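Local coordinates for LanC-like protein GCR2 (Arabidopsis thaliana, PDB 3T33) that binds a zinc ion as a LanC-like protein and may play a role in abscisic acid signaling, at residues A[338-341]-A[342-346]. Residues are numbered along the deposited sequence; the frame is centred on the assembly and turned at random.
Sequences GNTY and VFLSL
Residues 338-346 are two and a half turns of helix 336-350, a helix of the LanC-like fold, buried here, that begins just after the zinc ligands Cys-333 and His-334. Within it, Tyr-341 and Leu-344 touch one turn apart. CD1 of Leu-344 lies 4.0 Å from CD1 of the Tyr-341 ring, and the two side chains meet at a slant. CG of Tyr-341 stands beside its backbone N (chi1 -83°), and Gly-338 O lies in plane at the ring's edge. The same CD1 of Leu-344 lies 4.2 Å from CG2 of Thr-340, so it touches both residues.

The main-chain bonds are of two spans. Leu-344 N gives a nearly straight bond to Thr-340 O (3.2 Å, 168°). Ser-345 N reaches Tyr-341 O at 2.7 Å, by a more bent bond. Earlier in the helix, Val-342 N bonds to Asn-339 O, three residues back (2.9 Å). That donor sits well above the carbonyl plane and the bond is bent to 135°. Tyr-341 N bonds in the same way to Gly-338 O, at 3.2 Å. Both bonds span three residues, consistent with a local 3-10 character. CB of Val-342 also rests 3.3 Å from Asn-339 O.

Thr-340 OG1 bonds back to Ile-336 O within the helix, while the hydroxyls of Tyr-341 and Ser-345 bond to Asp-401 of helix 392-402 and to Glu-414 near the C-terminus. Phe-343 packs edge-to-face with Phe-362 of helix 353-375.

Main-chain bonds thus set the turns of the helix, apolar contact joins Thr-340, Tyr-341 and Leu-344 along one side, and the hydroxyls of Tyr-341 and Ser-345 tie it to the C-terminal part of the chain.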
loop_
_atom_site.group_PDB
_atom_site.type_symbol
_atom_site.label_atom_id
_atom_site.label_comp_id
_atom_site.label_asym_id
_atom_site.label_seq_id
_atom_site.Cartn_x
_atom_site.Cartn_y
_atom_site.Cartn_z
ATOM N N GLY A 338 -2.272 2.237 7.019
ATOM C CA GLY A 338 -1.291 1.561 6.160
ATOM C C GLY A 338 -0.742 0.340 6.861
ATOM O O GLY A 338 -0.621 -0.723 6.239
ATOM N N ASN A 339 -0.418 0.473 8.155
ATOM C CA ASN A 339 0.043 -0.709 8.915
ATOM C C ASN A 339 -1.010 -1.861 9.061
ATOM O O ASN A 339 -0.647 -3.035 9.121
ATOM C CB ASN A 339 0.647 -0.288 10.234
ATOM C CG ASN A 339 1.877 0.603 10.039
ATOM O OD1 ASN A 339 2.422 1.108 10.977
ATOM N ND2 ASN A 339 2.259 0.832 8.830
ATOM N N THR A 340 -2.298 -1.532 9.008
ATOM C CA THR A 340 -3.319 -2.551 8.954
ATOM C C THR A 340 -3.072 -3.614 7.885
ATOM O O THR A 340 -3.307 -4.816 8.123
ATOM C CB THR A 340 -4.713 -1.879 8.699
ATOM O OG1 THR A 340 -4.939 -1.024 9.797
ATOM C CG2 THR A 340 -5.827 -2.898 8.658
ATOM N N TYR A 341 -2.586 -3.184 6.724
ATOM C CA TYR A 341 -2.352 -4.077 5.584
ATOM C C TYR A 341 -1.327 -5.110 5.900
ATOM O O TYR A 341 -1.324 -6.226 5.319
ATOM C CB TYR A 341 -1.937 -3.294 4.321
ATOM C CG TYR A 341 -3.136 -2.714 3.543
ATOM C CD1 TYR A 341 -3.898 -3.508 2.692
ATOM C CD2 TYR A 341 -3.516 -1.390 3.708
ATOM C CE1 TYR A 341 -5.024 -2.965 2.018
ATOM C CE2 TYR A 341 -4.639 -0.859 3.048
ATOM C CZ TYR A 341 -5.356 -1.629 2.190
ATOM O OH TYR A 341 -6.445 -1.095 1.501
ATOM N N VAL A 342 -0.435 -4.800 6.816
ATOM C CA VAL A 342 0.467 -5.888 7.243
ATOM C C VAL A 342 -0.336 -7.111 7.734
ATOM O O VAL A 342 -0.102 -8.247 7.280
ATOM C CB VAL A 342 1.454 -5.422 8.353
ATOM C CG1 VAL A 342 2.279 -6.577 8.797
ATOM C CG2 VAL A 342 2.398 -4.364 7.807
ATOM N N PHE A 343 -1.309 -6.890 8.619
ATOM C CA PHE A 343 -2.103 -8.026 9.114
ATOM C C PHE A 343 -2.950 -8.703 8.078
ATOM O O PHE A 343 -2.994 -9.907 8.012
ATOM C CB PHE A 343 -2.884 -7.593 10.362
ATOM C CG PHE A 343 -2.012 -6.874 11.346
ATOM C CD1 PHE A 343 -0.822 -7.466 11.769
ATOM C CD2 PHE A 343 -2.337 -5.601 11.799
ATOM C CE1 PHE A 343 -0.008 -6.830 12.697
ATOM C CE2 PHE A 343 -1.548 -4.950 12.712
ATOM C CZ PHE A 343 -0.355 -5.540 13.152
ATOM N N LEU A 344 -3.608 -7.915 7.248
ATOM C CA LEU A 344 -4.301 -8.394 6.054
ATOM C C LEU A 344 -3.395 -9.190 5.162
ATOM O O LEU A 344 -3.816 -10.204 4.610
ATOM C CB LEU A 344 -4.839 -7.231 5.234
ATOM C CG LEU A 344 -5.939 -6.534 6.006
ATOM C CD1 LEU A 344 -6.400 -5.277 5.204
ATOM C CD2 LEU A 344 -7.138 -7.460 6.298
ATOM N N SER A 345 -2.156 -8.782 5.031
ATOM C CA SER A 345 -1.269 -9.527 4.159
ATOM C C SER A 345 -0.917 -10.897 4.751
ATOM O O SER A 345 -0.775 -11.883 4.032
ATOM C CB SER A 345 0.040 -8.732 3.880
ATOM O OG SER A 345 0.624 -9.157 2.621
ATOM N N LEU A 346 -0.756 -10.937 6.072
ATOM C CA LEU A 346 -0.333 -12.166 6.778
ATOM C C LEU A 346 -1.537 -13.143 6.781
ATOM O O LEU A 346 -1.403 -14.356 6.521
ATOM C CB LEU A 346 0.133 -11.806 8.199
ATOM C CG LEU A 346 1.551 -11.230 8.176
ATOM C CD1 LEU A 346 1.862 -10.488 9.443
ATOM C CD2 LEU A 346 2.516 -12.383 7.960
#